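Local coordinates for tail spike protein (Acinetobacter phage vB_AbaP_AS12, PDB 6EU4), which probably recognises and cleaves the capsular polysaccharide of its Acinetobacter baumannii host, as tailspikes of such phages do, at residues P214-S219 / C241-V246; V236-C241 / P266-Q271. All blocks are in the same frame, centred on the assembly; numbering follows the deposited sequence. Where two conformers were deposited one is given.

Interaction 1: residues P214-S219 / C241-V246; sequences PLIALS and CTWERV
Ile216 and Trp243 meet inside a right-handed parallel beta-helix, the fold expected of a phage tailspike. The segments 214-219 and 241-246 belong to successive turns of the coil. The chain turns a corner at Leu218, so strand 215-217 runs nearly at right angles to strand 241-244, at 87°. Ile216 points across this corner into the interior. Its CG1 sits between the backbone N and the carbonyl carbon (chi1 51°), and the extended chain beyond it carries CD1 to the indole. The two side chains come from opposite directions. CD1 ends at the edge of the six-membered ring, near the ring plane, 3.7 Å from Trp243 CZ2. The indole faces are taken up by other coils: Tyr221 and Phe273 stack with the ring. Trp243 NE1 is bonded to Gln271, which holds the rotation of the indole.

Cys241 fills the inside of the corner. Its SG lies 4.2 Å from Ile216 CD1 and also rests against the backbone of Ala217, 3.8 Å from Ala217 C. Ser219 and Cys241 are paired in parallel, and their side chains lie on the same face of the sheet. Ser219 CB is 4.0 Å from Cys241 SG. Ser219 OG turns back to Ala217 O and bonds to it from above the carbonyl plane. It also pairs with the backbone N of Asn191, so this buried hydroxyl is held twice.

Thr242 belongs to the subunit interface. Its OG1 bonds to Glu244 of the third subunit. Between these two segments, backbone pairing begins past the corner. Thr242 N donates to Ser219 O at 3.1 Å. The same oxygen also receives a CA-H contact from Cys241 CA at 3.2 Å.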
ATOM      1  N   PRO A 214      10.244  10.384  24.533  1.00 12.95           N
ATOM      2  CA  PRO A 214       9.835  11.668  23.945  1.00 15.09           C
ATOM      3  C   PRO A 214      10.583  11.995  22.661  1.00 14.47           C
ATOM      4  O   PRO A 214       9.957  12.423  21.682  1.00 14.21           O
ATOM      5  CB  PRO A 214      10.126  12.680  25.060  1.00 15.80           C
ATOM      6  CG  PRO A 214      11.069  11.976  26.016  1.00 13.45           C
ATOM      7  CD  PRO A 214      10.688  10.517  25.927  1.00 14.32           C
ATOM      8  N   LEU A 215      11.900  11.802  22.638  1.00 12.33           N
ATOM      9  CA  LEU A 215      12.763  12.196  21.518  1.00 12.40           C
ATOM     10  C   LEU A 215      13.532  10.950  21.076  1.00 12.91           C
ATOM     11  O   LEU A 215      14.491  10.547  21.743  1.00 13.13           O
ATOM     12  CB  LEU A 215      13.720  13.324  21.930  1.00 12.98           C
ATOM     13  CG  LEU A 215      13.111  14.539  22.647  1.00 15.12           C
ATOM     14  CD1 LEU A 215      14.197  15.516  23.086  1.00 16.09           C
ATOM     15  CD2 LEU A 215      12.095  15.246  21.760  1.00 15.50           C
ATOM     16  N   ILE A 216      13.123  10.342  19.960  1.00 11.96           N
ATOM     17  CA  ILE A 216      13.727   9.094  19.490  1.00 13.95           C
ATOM     18  C   ILE A 216      13.925   9.157  17.985  1.00 13.51           C
ATOM     19  O   ILE A 216      13.202   9.857  17.264  1.00 13.66           O
ATOM     20  CB  ILE A 216      12.887   7.841  19.849  1.00 11.64           C
ATOM     21  CG1 ILE A 216      11.435   8.022  19.409  1.00 13.18           C
ATOM     22  CG2 ILE A 216      12.984   7.553  21.339  1.00 12.89           C
ATOM     23  CD1 ILE A 216      10.584   6.766  19.541  1.00 14.92           C
ATOM     24  N   ALA A 217      14.928   8.426  17.514  1.00 14.44           N
ATOM     25  CA  ALA A 217      15.215   8.410  16.089  1.00 12.31           C
ATOM     26  C   ALA A 217      15.963   7.140  15.734  1.00 13.30           C
ATOM     27  O   ALA A 217      16.666   6.556  16.565  1.00 13.87           O
ATOM     28  CB  ALA A 217      16.067   9.610  15.664  1.00 12.39           C
ATOM     29  N   LEU A 218      15.856   6.772  14.465  1.00 11.64           N
ATOM     30  CA  LEU A 218      16.788   5.836  13.845  1.00 11.78           C
ATOM     31  C   LEU A 218      16.865   4.515  14.613  1.00 14.13           C
ATOM     32  O   LEU A 218      17.949   4.027  14.941  1.00 13.43           O
ATOM     33  CB  LEU A 218      18.169   6.479  13.731  1.00 12.23           C
ATOM     34  CG  LEU A 218      18.218   7.757  12.902  1.00 14.82           C
ATOM     35  CD1 LEU A 218      19.505   8.514  13.229  1.00 17.87           C
ATOM     36  CD2 LEU A 218      18.136   7.474  11.414  1.00 14.58           C
ATOM     37  N   SER A 219      15.698   3.932  14.906  1.00 14.52           N
ATOM     38  CA  SER A 219      15.621   2.821  15.852  1.00 14.05           C
ATOM     39  C   SER A 219      14.640   1.773  15.359  1.00 12.01           C
ATOM     40  O   SER A 219      13.773   2.044  14.515  1.00 12.45           O
ATOM     41  CB  SER A 219      15.176   3.278  17.242  1.00 12.07           C
ATOM     42  OG  SER A 219      16.164   4.076  17.867  1.00 14.20           O
ATOM     43  N   CYS A 241      11.843   5.473  12.627  1.00 11.79           N
ATOM     44  CA  CYS A 241      11.712   4.334  13.526  1.00 11.72           C
ATOM     45  C   CYS A 241      10.717   3.348  12.944  1.00 13.93           C
ATOM     46  O   CYS A 241       9.716   3.748  12.335  1.00 12.37           O
ATOM     47  CB  CYS A 241      11.248   4.737  14.926  1.00 11.76           C
ATOM     48  SG  CYS A 241      12.371   5.820  15.836  1.00 15.73           S
ATOM     49  N   THR A 242      11.007   2.060  13.118  1.00 10.62           N
ATOM     50  CA  THR A 242      10.059   1.014  12.769  1.00 10.19           C
ATOM     51  C   THR A 242       9.621   0.276  14.021  1.00 10.74           C
ATOM     52  O   THR A 242      10.382   0.124  14.986  1.00 12.45           O
ATOM     53  CB  THR A 242      10.635   0.016  11.760  1.00 12.28           C
ATOM     54  OG1 THR A 242      11.711  -0.705  12.361  1.00 13.48           O
ATOM     55  CG2 THR A 242      11.136   0.729  10.509  1.00 11.62           C
ATOM     56  N   TRP A 243       8.365  -0.160  13.982  1.00 10.34           N
ATOM     57  CA  TRP A 243       7.682  -0.816  15.088  1.00 10.67           C
ATOM     58  C   TRP A 243       7.019  -2.053  14.507  1.00 11.01           C
ATOM     59  O   TRP A 243       6.155  -1.931  13.633  1.00 13.40           O
ATOM     60  CB  TRP A 243       6.621   0.099  15.718  1.00 11.25           C
ATOM     61  CG  TRP A 243       7.118   1.491  16.101  1.00 11.47           C
ATOM     62  CD1 TRP A 243       7.317   2.544  15.252  1.00 12.85           C
ATOM     63  CD2 TRP A 243       7.469   1.965  17.411  1.00 12.59           C
ATOM     64  NE1 TRP A 243       7.778   3.636  15.948  1.00 14.54           N
ATOM     65  CE2 TRP A 243       7.884   3.310  17.272  1.00 12.24           C
ATOM     66  CE3 TRP A 243       7.475   1.390  18.681  1.00 11.33           C
ATOM     67  CZ2 TRP A 243       8.305   4.075  18.353  1.00 13.33           C
ATOM     68  CZ3 TRP A 243       7.885   2.162  19.757  1.00 12.70           C
ATOM     69  CH2 TRP A 243       8.292   3.488  19.582  1.00 14.05           C
ATOM     70  N   GLU A 244       7.451  -3.240  14.942  1.00 12.21           N
ATOM     71  CA  GLU A 244       6.926  -4.502  14.425  1.00 11.13           C
ATOM     72  C   GLU A 244       6.433  -5.328  15.596  1.00 10.95           C
ATOM     73  O   GLU A 244       7.189  -5.568  16.542  1.00 11.33           O
ATOM     74  CB  GLU A 244       7.997  -5.282  13.651  1.00 12.54           C
ATOM     75  CG  GLU A 244       7.451  -6.586  13.053  1.00 12.62           C
ATOM     76  CD  GLU A 244       8.477  -7.401  12.258  1.00 18.73           C
ATOM     77  OE1 GLU A 244       9.671  -7.038  12.217  1.00 18.10           O
ATOM     78  OE2 GLU A 244       8.071  -8.412  11.643  1.00 18.57           O
ATOM     79  N   ARG A 245       5.167  -5.740  15.547  1.00 10.95           N
ATOM     80  CA  ARG A 245       4.570  -6.560  16.601  1.00  9.42           C
ATOM     81  C   ARG A 245       4.704  -5.908  17.974  1.00 10.63           C
ATOM     82  O   ARG A 245       5.000  -6.569  18.981  1.00 12.93           O
ATOM     83  CB  ARG A 245       5.171  -7.967  16.590  1.00 11.95           C
ATOM     84  CG  ARG A 245       4.583  -8.809  15.446  1.00 12.62           C
ATOM     85  CD  ARG A 245       3.391  -9.632  15.875  1.00 13.74           C
ATOM     86  NE  ARG A 245       2.360  -8.804  16.475  1.00 12.58           N
ATOM     87  CZ  ARG A 245       2.095  -8.727  17.768  1.00 15.44           C
ATOM     88  NH1 ARG A 245       1.150  -7.888  18.184  1.00 16.27           N
ATOM     89  NH2 ARG A 245       2.750  -9.481  18.643  1.00 14.26           N
ATOM     90  N   VAL A 246       4.420  -4.607  18.018  1.00 11.61           N
ATOM     91  CA  VAL A 246       4.357  -3.856  19.263  1.00 13.12           C
ATOM     92  C   VAL A 246       2.894  -3.735  19.651  1.00 13.13           C
ATOM     93  O   VAL A 246       2.049  -3.321  18.840  1.00 11.60           O
ATOM     94  CB  VAL A 246       5.028  -2.479  19.121  1.00 12.88           C
ATOM     95  CG1 VAL A 246       4.842  -1.652  20.382  1.00 14.16           C
ATOM     96  CG2 VAL A 246       6.500  -2.669  18.829  1.00 12.03           C
TER

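Interaction 2: residues V236-C241 / P266-Q271; sequences VDAWMC and PNNTTQ
Ala238 and Asn268 pair on neighbouring coils of the parallel beta-helix, where 236-241 and 266-271 run side by side in register. Ala238 N donates to the side-chain OD1 of Asn268 at 2.8 Å, tilted 30° from the amide plane. The Asn268 carboxamide thus satisfies a backbone N-H through its oxygen, while its ND2 is bonded to Lys290 O on strand 284-304. Ala238 O accepts from Thr269 N at 3.1 Å.

Thr269 O takes two donors from opposite faces of its plane. One is Met240 N; the other is Gln271 NE2, 3.1 Å from Thr269 O and almost straight (174°). Gln271 CG stands opposite the carbonyl carbon (chi1 -57°), and a bend at chi2 folds the amide back along its own strand. Its OE1 accepts from Trp243 NE1, so both ends of the buried amide are used.

At the corner, Met240 N also makes a weak bond to Thr270 OG1, and Cys241 N a weak one to Thr270 O. The hydroxyls of Thr269 and Thr270 are bonded to each other. The selenomethionine side chain of Met240 crosses that of Thr270, with SE 3.6 Å from Thr270 OG1.

Asp237 OD2 accepts from Tyr187 and Trp264. Asp237 OD1 lies close to Asn267 O, another acceptor, but a water donates to Asp237 OD1 at 3.2 Å.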
ATOM      1  N   VAL A 236       7.111  12.469  21.577  1.00 13.20           N
ATOM      2  CA  VAL A 236       6.940  13.850  21.114  1.00 12.47           C
ATOM      3  C   VAL A 236       7.467  14.038  19.694  1.00 14.15           C
ATOM      4  O   VAL A 236       6.823  14.679  18.854  1.00 13.20           O
ATOM      5  CB  VAL A 236       7.641  14.836  22.075  1.00 13.88           C
ATOM      6  CG1 VAL A 236       7.602  16.240  21.527  1.00 13.71           C
ATOM      7  CG2 VAL A 236       7.029  14.799  23.477  1.00 12.59           C
ATOM      8  N   ASP A 237       8.678  13.546  19.432  1.00 12.90           N
ATOM      9  CA  ASP A 237       9.383  13.760  18.171  1.00 13.54           C
ATOM     10  C   ASP A 237      10.129  12.457  17.911  1.00 13.74           C
ATOM     11  O   ASP A 237      11.133  12.170  18.574  1.00 13.45           O
ATOM     12  CB  ASP A 237      10.330  14.957  18.259  1.00 14.61           C
ATOM     13  CG  ASP A 237      11.048  15.271  16.938  1.00 18.44           C
ATOM     14  OD1 ASP A 237      11.258  14.379  16.097  1.00 17.05           O
ATOM     15  OD2 ASP A 237      11.451  16.445  16.767  1.00 20.01           O
ATOM     16  N   ALA A 238       9.602  11.667  16.981  1.00 11.48           N
ATOM     17  CA  ALA A 238      10.167  10.397  16.558  1.00 11.11           C
ATOM     18  C   ALA A 238      10.379  10.457  15.056  1.00 14.42           C
ATOM     19  O   ALA A 238       9.488  10.894  14.315  1.00 12.27           O
ATOM     20  CB  ALA A 238       9.226   9.234  16.923  1.00 11.52           C
ATOM     21  N   TRP A 239      11.548  10.034  14.601  1.00 12.96           N
ATOM     22  CA  TRP A 239      11.766   9.968  13.163  1.00 11.49           C
ATOM     23  C   TRP A 239      12.608   8.759  12.791  1.00 12.57           C
ATOM     24  O   TRP A 239      13.492   8.330  13.540  1.00 12.83           O
ATOM     25  CB  TRP A 239      12.380  11.264  12.643  1.00 14.82           C
ATOM     26  CG  TRP A 239      13.669  11.723  13.276  1.00 14.41           C
ATOM     27  CD1 TRP A 239      13.826  12.378  14.482  1.00 15.87           C
ATOM     28  CD2 TRP A 239      14.971  11.590  12.721  1.00 13.92           C
ATOM     29  NE1 TRP A 239      15.148  12.662  14.691  1.00 16.75           N
ATOM     30  CE2 TRP A 239      15.874  12.186  13.627  1.00 16.73           C
ATOM     31  CE3 TRP A 239      15.466  11.029  11.535  1.00 18.35           C
ATOM     32  CZ2 TRP A 239      17.244  12.220  13.394  1.00 17.41           C
ATOM     33  CZ3 TRP A 239      16.826  11.079  11.301  1.00 18.86           C
ATOM     34  CH2 TRP A 239      17.696  11.675  12.229  1.00 18.93           C
HETATM   35  N   MSE A 240      12.292   8.187  11.635  1.00 11.80           N
HETATM   36  CA  MSE A 240      13.012   7.017  11.153  1.00 11.29           C
HETATM   37  C   MSE A 240      13.036   5.904  12.203  1.00 12.17           C
HETATM   38  O   MSE A 240      14.106   5.423  12.603  1.00 11.85           O
HETATM   39  CB  MSE A 240      14.438   7.390  10.728  1.00 12.14           C
HETATM   40  CG  MSE A 240      14.494   8.105   9.413  1.00 14.27           C
HETATM   41 SE   MSE A 240      14.187   6.806   7.950  0.91 14.77          SE
HETATM   42  CE  MSE A 240      13.928   8.092   6.514  1.00 18.86           C
ATOM     43  N   CYS A 241      11.843   5.473  12.627  1.00 11.79           N
ATOM     44  CA  CYS A 241      11.712   4.334  13.526  1.00 11.72           C
ATOM     45  C   CYS A 241      10.717   3.348  12.944  1.00 13.93           C
ATOM     46  O   CYS A 241       9.716   3.748  12.335  1.00 12.37           O
ATOM     47  CB  CYS A 241      11.248   4.737  14.926  1.00 11.76           C
ATOM     48  SG  CYS A 241      12.371   5.820  15.836  1.00 15.73           S
ATOM     49  N   PRO A 266       6.197  19.396  18.674  1.00 13.49           N
ATOM     50  CA  PRO A 266       5.946  18.092  18.047  1.00 13.68           C
ATOM     51  C   PRO A 266       6.260  18.078  16.564  1.00 13.27           C
ATOM     52  O   PRO A 266       5.896  18.984  15.810  1.00 13.39           O
ATOM     53  CB  PRO A 266       4.450  17.861  18.286  1.00 15.72           C
ATOM     54  CG  PRO A 266       4.160  18.619  19.513  1.00 15.25           C
ATOM     55  CD  PRO A 266       5.023  19.853  19.438  1.00 13.89           C
ATOM     56  N   ASN A 267       6.924  17.007  16.148  1.00 15.23           N
ATOM     57  CA  ASN A 267       7.206  16.746  14.743  0.50 16.58           C
ATOM     58  C   ASN A 267       7.663  15.307  14.631  1.00 15.44           C
ATOM     59  O   ASN A 267       8.406  14.838  15.489  1.00 15.42           O
ATOM     60  CB  ASN A 267       8.292  17.681  14.199  0.50 20.15           C
ATOM     61  CG  ASN A 267       8.452  17.565  12.699  0.50 23.44           C
ATOM     62  OD1 ASN A 267       9.489  17.127  12.192  0.50 26.89           O
ATOM     63  ND2 ASN A 267       7.411  17.929  11.980  0.50 27.49           N
ATOM     64  N   ASN A 268       7.242  14.616  13.566  1.00 13.26           N
ATOM     65  CA  ASN A 268       7.596  13.214  13.394  1.00 11.47           C
ATOM     66  C   ASN A 268       7.743  12.918  11.909  1.00 13.52           C
ATOM     67  O   ASN A 268       7.081  13.540  11.077  1.00 13.66           O
ATOM     68  CB  ASN A 268       6.544  12.252  13.940  1.00 13.40           C
ATOM     69  CG  ASN A 268       6.206  12.493  15.391  1.00 15.58           C
ATOM     70  OD1 ASN A 268       6.871  11.977  16.282  1.00 15.44           O
ATOM     71  ND2 ASN A 268       5.170  13.285  15.633  1.00 16.36           N
ATOM     72  N   THR A 269       8.618  11.969  11.576  1.00 11.72           N
ATOM     73  CA  THR A 269       8.635  11.465  10.213  1.00 10.35           C
ATOM     74  C   THR A 269       8.830   9.958  10.216  1.00 13.08           C
ATOM     75  O   THR A 269       9.350   9.370  11.162  1.00 11.62           O
ATOM     76  CB  THR A 269       9.741  12.059   9.317  1.00 14.50           C
ATOM     77  OG1 THR A 269      10.990  11.486   9.706  1.00 16.07           O
ATOM     78  CG2 THR A 269       9.794  13.582   9.386  1.00 16.66           C
ATOM     79  N   THR A 270       8.414   9.357   9.112  1.00 11.71           N
ATOM     80  CA  THR A 270       8.830   8.010   8.704  1.00 13.21           C
ATOM     81  C   THR A 270       8.783   7.014   9.873  1.00 13.20           C
ATOM     82  O   THR A 270       9.755   6.314  10.192  1.00 13.17           O
ATOM     83  CB  THR A 270      10.213   8.049   8.025  1.00 13.02           C
ATOM     84  OG1 THR A 270      11.196   8.693   8.851  1.00 13.92           O
ATOM     85  CG2 THR A 270      10.119   8.766   6.684  1.00 15.43           C
ATOM     86  N   GLN A 271       7.590   6.901  10.472  1.00 12.77           N
ATOM     87  CA  GLN A 271       7.277   5.834  11.425  1.00 12.33           C
ATOM     88  C   GLN A 271       6.495   4.746  10.701  1.00 13.64           C
ATOM     89  O   GLN A 271       5.482   5.034  10.056  1.00 14.13           O
ATOM     90  CB  GLN A 271       6.452   6.345  12.612  1.00 12.49           C
ATOM     91  CG  GLN A 271       7.103   7.477  13.385  1.00 13.49           C
ATOM     92  CD  GLN A 271       8.375   7.045  14.092  1.00 13.74           C
ATOM     93  OE1 GLN A 271       8.344   6.252  15.039  1.00 12.20           O
ATOM     94  NE2 GLN A 271       9.507   7.572  13.642  1.00 13.70           N
TER
HETATM   95  O   HOH W   1      11.230  15.069  13.010  1.00 38.89           O

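How the interactions relate
The centres of interactions 1 and 2 lie about 8 Å apart, and the contacts share Cys241. Along the chain their segments alternate: 214-219, 236-241, 241-246, 266-271. Strand 237-239 pairs with 215-217, and after the corner 241-250 pairs with 268-274. The two contacts therefore join three successive coils of the beta-helix. They also touch directly. Pro214 O lies 2.8 Å from Asp237 N, a probable hydrogen bond, and Ile216 CG1 packs 3.5 Å from Ala238 CB. Both contacts reach the third subunit. The same corner region thus ties coil to coil within the chain and lies against a neighbouring chain of the trimer.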